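Local coordinates for spindle assembly checkpoint serine/threonine-protein kinase BUB1 (Saccharomyces cerevisiae, PDB 3ESL) that phosphorylates serine and threonine residues and signals in the spindle assembly checkpoint, delaying anaphase until chromosomes are bioriented, this piece being its N-terminal helical domain, at residues D27-D31 with Y73-F79; Y36-S41 with V55-M60. All coordinates share one frame; numbering follows the deposited sequence.

Interaction 1. Residues D27-D31 with Y73-F79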
loop_
_atom_site.group_PDB
_atom_site.type_symbol
_atom_site.label_atom_id
_atom_site.label_comp_id
_atom_site.label_asym_id
_atom_site.label_seq_id
_atom_site.Cartn_x
_atom_site.Cartn_y
_atom_site.Cartn_z
ATOM N N ASP A 27 -6.010 18.114 12.622
ATOM C CA ASP A 27 -5.406 17.090 13.505
ATOM C C ASP A 27 -5.225 15.790 12.739
ATOM O O ASP A 27 -4.239 15.077 12.937
ATOM C CB ASP A 27 -6.295 16.825 14.713
ATOM C CG ASP A 27 -6.402 18.031 15.614
ATOM O OD1 ASP A 27 -5.340 18.582 15.953
ATOM O OD2 ASP A 27 -7.544 18.437 15.927
ATOM N N ASP A 28 -6.192 15.478 11.880
ATOM C CA ASP A 28 -6.186 14.213 11.124
ATOM C C ASP A 28 -6.344 14.493 9.621
ATOM O O ASP A 28 -7.380 14.195 9.028
ATOM C CB ASP A 28 -7.324 13.317 11.652
ATOM C CG ASP A 28 -7.235 11.853 11.180
ATOM O OD1 ASP A 28 -6.196 11.384 10.672
ATOM O OD2 ASP A 28 -8.264 11.169 11.328
ATOM N N PRO A 29 -5.290 15.039 8.988
ATOM C CA PRO A 29 -5.391 15.365 7.562
ATOM C C PRO A 29 -5.685 14.116 6.705
ATOM O O PRO A 29 -6.313 14.215 5.637
ATOM C CB PRO A 29 -4.014 15.947 7.244
ATOM C CG PRO A 29 -3.089 15.348 8.319
ATOM C CD PRO A 29 -3.950 15.340 9.535
ATOM N N LEU A 30 -5.264 12.941 7.176
ATOM C CA LEU A 30 -5.555 11.703 6.434
ATOM C C LEU A 30 -7.067 11.526 6.214
ATOM O O LEU A 30 -7.496 11.046 5.157
ATOM C CB LEU A 30 -4.991 10.485 7.178
ATOM C CG LEU A 30 -5.212 9.129 6.489
ATOM C CD1 LEU A 30 -4.644 9.132 5.078
ATOM C CD2 LEU A 30 -4.564 8.025 7.322
ATOM N N ASP A 31 -7.869 11.929 7.195
ATOM C CA ASP A 31 -9.325 11.772 7.106
ATOM C C ASP A 31 -9.921 12.527 5.919
ATOM O O ASP A 31 -10.826 12.020 5.273
ATOM C CB ASP A 31 -9.996 12.203 8.407
ATOM C CG ASP A 31 -11.455 11.805 8.467
ATOM O OD1 ASP A 31 -11.742 10.596 8.319
ATOM O OD2 ASP A 31 -12.303 12.714 8.653
ATOM N N TYR A 73 1.922 8.868 11.450
ATOM C CA TYR A 73 1.056 7.998 10.625
ATOM C C TYR A 73 1.701 6.678 10.176
ATOM O O TYR A 73 1.046 5.850 9.503
ATOM C CB TYR A 73 0.609 8.780 9.394
ATOM C CG TYR A 73 -0.551 9.716 9.618
ATOM C CD1 TYR A 73 -1.845 9.222 9.831
ATOM C CD2 TYR A 73 -0.372 11.104 9.572
ATOM C CE1 TYR A 73 -2.922 10.078 10.007
ATOM C CE2 TYR A 73 -1.446 11.960 9.718
ATOM C CZ TYR A 73 -2.709 11.450 9.938
ATOM O OH TYR A 73 -3.771 12.290 10.089
ATOM N N ARG A 74 2.975 6.474 10.546
ATOM C CA ARG A 74 3.747 5.319 10.050
ATOM C C ARG A 74 3.000 3.989 10.142
ATOM O O ARG A 74 3.005 3.197 9.192
ATOM C CB ARG A 74 5.074 5.196 10.808
ATOM C CG ARG A 74 6.202 5.986 10.220
ATOM C CD ARG A 74 7.481 5.657 10.975
ATOM N NE ARG A 74 8.598 6.514 10.581
ATOM C CZ ARG A 74 9.676 6.731 11.335
ATOM N NH1 ARG A 74 9.783 6.164 12.532
ATOM N NH2 ARG A 74 10.643 7.525 10.896
ATOM N N ASN A 75 2.378 3.732 11.292
ATOM C CA ASN A 75 1.640 2.489 11.479
ATOM C C ASN A 75 0.148 2.699 11.683
ATOM O O ASN A 75 -0.497 1.953 12.420
ATOM C CB ASN A 75 2.281 1.635 12.580
ATOM C CG ASN A 75 3.593 1.036 12.132
ATOM O OD1 ASN A 75 3.621 0.172 11.240
ATOM N ND2 ASN A 75 4.688 1.504 12.717
ATOM N N ASP A 76 -0.392 3.728 11.019
ATOM C CA ASP A 76 -1.835 3.948 10.973
ATOM C C ASP A 76 -2.402 2.960 9.945
ATOM O O ASP A 76 -2.024 3.019 8.767
ATOM C CB ASP A 76 -2.121 5.402 10.558
ATOM C CG ASP A 76 -3.599 5.766 10.643
ATOM O OD1 ASP A 76 -4.453 4.994 10.170
ATOM O OD2 ASP A 76 -3.919 6.842 11.200
ATOM N N PRO A 77 -3.301 2.048 10.362
ATOM C CA PRO A 77 -3.781 1.034 9.415
ATOM C C PRO A 77 -4.552 1.653 8.255
ATOM O O PRO A 77 -4.598 1.081 7.170
ATOM C CB PRO A 77 -4.721 0.163 10.260
ATOM C CG PRO A 77 -5.106 1.010 11.418
ATOM C CD PRO A 77 -3.937 1.920 11.690
ATOM N N ARG A 78 -5.166 2.806 8.481
ATOM C CA ARG A 78 -5.864 3.484 7.378
ATOM C C ARG A 78 -4.886 3.917 6.290
ATOM O O ARG A 78 -5.177 3.788 5.093
ATOM C CB ARG A 78 -6.615 4.709 7.886
ATOM C CG ARG A 78 -7.612 4.414 8.990
ATOM C CD ARG A 78 -8.158 5.721 9.587
ATOM N NE ARG A 78 -7.089 6.521 10.205
ATOM C CZ ARG A 78 -7.187 7.822 10.474
ATOM N NH1 ARG A 78 -8.302 8.486 10.184
ATOM N NH2 ARG A 78 -6.170 8.463 11.029
ATOM N N PHE A 79 -3.732 4.438 6.712
ATOM C CA PHE A 79 -2.683 4.856 5.786
ATOM C C PHE A 79 -2.113 3.645 5.034
ATOM O O PHE A 79 -1.961 3.664 3.806
ATOM C CB PHE A 79 -1.578 5.572 6.555
ATOM C CG PHE A 79 -0.568 6.264 5.680
ATOM C CD1 PHE A 79 -0.961 7.007 4.557
ATOM C CD2 PHE A 79 0.782 6.231 6.026
ATOM C CE1 PHE A 79 0.013 7.671 3.759
ATOM C CE2 PHE A 79 1.746 6.880 5.235
ATOM C CZ PHE A 79 1.355 7.606 4.114
HETATM O O HOH W 1 -10.864 8.057 9.199
#
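Asp28 turns its carboxylate to Tyr73 and Arg78 with CG anti to the backbone N (chi1 -167°). Arg78 starts with CG beside its own backbone N and bends at chi3 (-62°), which brings the guanidinium back between two acids. Its NH1 and NH2 grip Asp28 end-on, one nitrogen to each oxygen. Arg78 NH1 meets the syn lone pair of Asp28 OD2 at 2.9 Å, in the guanidinium plane. Arg78 NH2 reaches Asp28 OD1, also at 2.9 Å, but tilted from that plane. The other edge, NE and NH2, holds Asp76 side-on, with Arg78 NH2 to Asp76 OD2 at 2.8 Å. Asp76 is also the N-cap of helix 77-90: its OD1 accepts from Arg78 N as well as from NE.

The Tyr73 hydroxyl donates to the anti lone pair of Asp28 OD1, Tyr73 OH to Asp28 OD1 2.7 Å. The carboxylate lies nearly coplanar with the ring. Leu30 N adds a weak bond to the same hydroxyl. Leu30 runs antiparallel to the tyrosine side chain, with Leu30 CB 3.5 Å from Tyr73 CE1. Leu30 CD2 lies over one face of the Arg78 guanidinium and 3.9 Å from Phe79 CB. Helix 49-67 adds Cys63 against Leu30, and Leu64 and Ile67 against Phe79. A water accepts from Arg78 NH1 and donates to Asp31 OD1.

The network ties the turn leading into helix 29-47 to the capped start of helix 77-90, in the all-helical N-terminal domain. One arginine links two acids that would otherwise probably repel each other, and its several bonds fix the rotation of the guanidinium.

Interaction 2. Residues Y36-S41 with V55-M60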
loop_
_atom_site.group_PDB
_atom_site.type_symbol
_atom_site.label_atom_id
_atom_site.label_comp_id
_atom_site.label_asym_id
_atom_site.label_seq_id
_atom_site.Cartn_x
_atom_site.Cartn_y
_atom_site.Cartn_z
ATOM N N TYR A 36 -12.397 12.102 0.500
ATOM C CA TYR A 36 -12.375 12.445 -0.921
ATOM C C TYR A 36 -12.180 11.194 -1.781
ATOM O O TYR A 36 -12.907 10.988 -2.743
ATOM C CB TYR A 36 -11.311 13.514 -1.165
ATOM C CG TYR A 36 -11.229 14.073 -2.571
ATOM C CD1 TYR A 36 -12.340 14.058 -3.427
ATOM C CD2 TYR A 36 -10.046 14.665 -3.021
ATOM C CE1 TYR A 36 -12.262 14.610 -4.719
ATOM C CE2 TYR A 36 -9.952 15.205 -4.321
ATOM C CZ TYR A 36 -11.067 15.176 -5.148
ATOM O OH TYR A 36 -10.973 15.693 -6.419
ATOM N N MET A 37 -11.234 10.330 -1.409
ATOM C CA MET A 37 -10.981 9.102 -2.163
ATOM C C MET A 37 -12.174 8.141 -2.181
ATOM O O MET A 37 -12.480 7.530 -3.210
ATOM C CB MET A 37 -9.715 8.411 -1.633
ATOM C CG MET A 37 -8.468 9.197 -1.966
ATOM S SD MET A 37 -6.991 8.351 -1.355
ATOM C CE MET A 37 -7.212 8.405 0.411
ATOM N N ILE A 38 -12.865 8.035 -1.048
ATOM C CA ILE A 38 -14.048 7.195 -0.962
ATOM C C ILE A 38 -15.117 7.764 -1.893
ATOM O O ILE A 38 -15.747 7.002 -2.630
ATOM C CB ILE A 38 -14.553 7.069 0.483
ATOM C CG1 ILE A 38 -13.551 6.239 1.310
ATOM C CG2 ILE A 38 -15.947 6.413 0.539
ATOM C CD1 ILE A 38 -13.762 6.325 2.793
ATOM N N TRP A 39 -15.277 9.085 -1.883
ATOM C CA TRP A 39 -16.262 9.746 -2.765
ATOM C C TRP A 39 -15.927 9.534 -4.247
ATOM O O TRP A 39 -16.807 9.218 -5.064
ATOM C CB TRP A 39 -16.393 11.233 -2.440
ATOM C CG TRP A 39 -17.321 11.928 -3.394
ATOM C CD1 TRP A 39 -18.686 11.982 -3.311
ATOM C CD2 TRP A 39 -16.956 12.622 -4.594
ATOM N NE1 TRP A 39 -19.198 12.672 -4.394
ATOM C CE2 TRP A 39 -18.157 13.086 -5.190
ATOM C CE3 TRP A 39 -15.731 12.907 -5.224
ATOM C CZ2 TRP A 39 -18.167 13.820 -6.385
ATOM C CZ3 TRP A 39 -15.738 13.639 -6.417
ATOM C CH2 TRP A 39 -16.959 14.088 -6.985
ATOM N N ILE A 40 -14.657 9.703 -4.603
ATOM C CA ILE A 40 -14.237 9.487 -5.987
ATOM C C ILE A 40 -14.518 8.050 -6.432
ATOM O O ILE A 40 -15.052 7.821 -7.520
ATOM C CB ILE A 40 -12.738 9.737 -6.184
ATOM C CG1 ILE A 40 -12.373 11.188 -5.872
ATOM C CG2 ILE A 40 -12.315 9.378 -7.628
ATOM C CD1 ILE A 40 -10.873 11.390 -5.633
ATOM N N SER A 41 -14.146 7.089 -5.586
ATOM C CA SER A 41 -14.195 5.683 -5.963
ATOM C C SER A 41 -15.624 5.133 -5.991
ATOM O O SER A 41 -15.869 4.063 -6.558
ATOM C CB SER A 41 -13.309 4.852 -5.031
ATOM O OG SER A 41 -13.812 4.882 -3.708
ATOM N N VAL A 55 -8.522 10.910 -11.551
ATOM C CA VAL A 55 -8.661 11.721 -10.343
ATOM C C VAL A 55 -8.383 10.848 -9.119
ATOM O O VAL A 55 -7.747 11.306 -8.157
ATOM C CB VAL A 55 -10.045 12.404 -10.241
ATOM C CG1 VAL A 55 -10.170 13.187 -8.937
ATOM C CG2 VAL A 55 -10.271 13.339 -11.444
ATOM N N LEU A 56 -8.844 9.602 -9.157
ATOM C CA LEU A 56 -8.550 8.687 -8.048
ATOM C C LEU A 56 -7.035 8.487 -7.936
ATOM O O LEU A 56 -6.470 8.588 -6.837
ATOM C CB LEU A 56 -9.278 7.346 -8.199
ATOM C CG LEU A 56 -9.028 6.336 -7.071
ATOM C CD1 LEU A 56 -9.443 6.890 -5.701
ATOM C CD2 LEU A 56 -9.712 4.994 -7.350
ATOM N N ARG A 57 -6.377 8.209 -9.063
ATOM C CA ARG A 57 -4.939 7.925 -9.039
ATOM C C ARG A 57 -4.171 9.120 -8.490
ATOM O O ARG A 57 -3.338 8.960 -7.596
ATOM C CB ARG A 57 -4.408 7.509 -10.427
ATOM C CG ARG A 57 -2.907 7.170 -10.404
ATOM C CD ARG A 57 -2.403 6.366 -11.604
ATOM N NE ARG A 57 -1.055 5.857 -11.309
ATOM C CZ ARG A 57 -0.404 4.907 -11.985
ATOM N NH1 ARG A 57 -0.964 4.312 -13.038
ATOM N NH2 ARG A 57 0.823 4.546 -11.598
ATOM N N SER A 58 -4.465 10.310 -9.015
ATOM C CA SER A 58 -3.811 11.554 -8.577
ATOM C C SER A 58 -4.032 11.881 -7.102
ATOM O O SER A 58 -3.114 12.331 -6.411
ATOM C CB SER A 58 -4.269 12.729 -9.451
ATOM O OG SER A 58 -3.981 13.971 -8.828
ATOM N N THR A 59 -5.252 11.657 -6.624
ATOM C CA THR A 59 -5.602 11.943 -5.243
ATOM C C THR A 59 -4.867 10.977 -4.316
ATOM O O THR A 59 -4.375 11.392 -3.261
ATOM C CB THR A 59 -7.123 11.896 -5.030
ATOM O OG1 THR A 59 -7.726 12.860 -5.907
ATOM C CG2 THR A 59 -7.473 12.279 -3.603
ATOM N N MET A 60 -4.790 9.714 -4.717
ATOM C CA MET A 60 -4.138 8.706 -3.874
ATOM C C MET A 60 -2.643 9.039 -3.790
ATOM O O MET A 60 -2.037 8.954 -2.724
ATOM C CB MET A 60 -4.365 7.302 -4.425
ATOM C CG MET A 60 -5.797 6.829 -4.258
ATOM S SD MET A 60 -6.017 5.159 -4.875
ATOM C CE MET A 60 -5.189 4.251 -3.594
#
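Val55 O is gripped twice by Thr59, the residue that packs against Tyr36, Met37 and Ile40. Thr59 OG1 donates to Val55 O at 2.7 Å, tilted 31° from the carbonyl plane. Thr59 N reaches the same oxygen from the opposite face, as the ordinary helical bond. The hydroxyl is thereby satisfied within its own helix, and the contact itself is apolar.

With OG1 beside the backbone N, Thr59 carries CG2 anti to it (OG1 chi1 -59°). Thr59 CG2 lies 3.6 Å from Tyr36 CD2 and equally close to Met37 CG. Ile40 and Thr59 meet tip to tip, Ile40 CD1 to Thr59 OG1 3.5 Å. With an alanine here the methyl and hydroxyl are gone, which would probably open a gap between Tyr36, Met37 and Ile40 and leave Val55 O without its second donor.

Ile40 also sets CG2 against Leu56 CB, Ile40 CG2 to Leu56 CB 3.7 Å, while its CD1 touches Val55 CG1. The same CD1 lies over one face of the Tyr36 ring, within its own helix. The Tyr36 side chain crosses Val55 at about a right angle, with Tyr36 OH 3.6 Å from Val55 CG1. Met37 crosses Met60 in the same way, Met37 SD to Met60 CG 3.5 Å.

The two helix segments run antiparallel; their axes come within 9.7 Å, at 166°, as neighbouring helices do in TPR-like domains. Helix 4-21 packs on Tyr36, where Tyr15 stacks on the ring and Glu16 is hydrogen-bonded to the hydroxyl. Helix 77-90 also packs here, with Ile82 against Met37 and Tyr86 and Phe90 against Met60.

Both interactions use helix 29-47. Interaction 1 joins its beginning to the start of helix 77-90, and interaction 2 joins its middle to helix 49-67. Along the chain interaction 2 is nested inside the loop closed by interaction 1. Their centres are about 16 Å apart, and their atoms do not touch. Interaction 1 is partly buried and mixes charge pairs with apolar packing, at the partly exposed beginnings of two helices. Interaction 2 is buried and has no hydrogen bond across it. Together they bind three successive helices of the all-helical domain, the first by a salt-bridge network beside a small apolar patch, the second by side-chain packing alone.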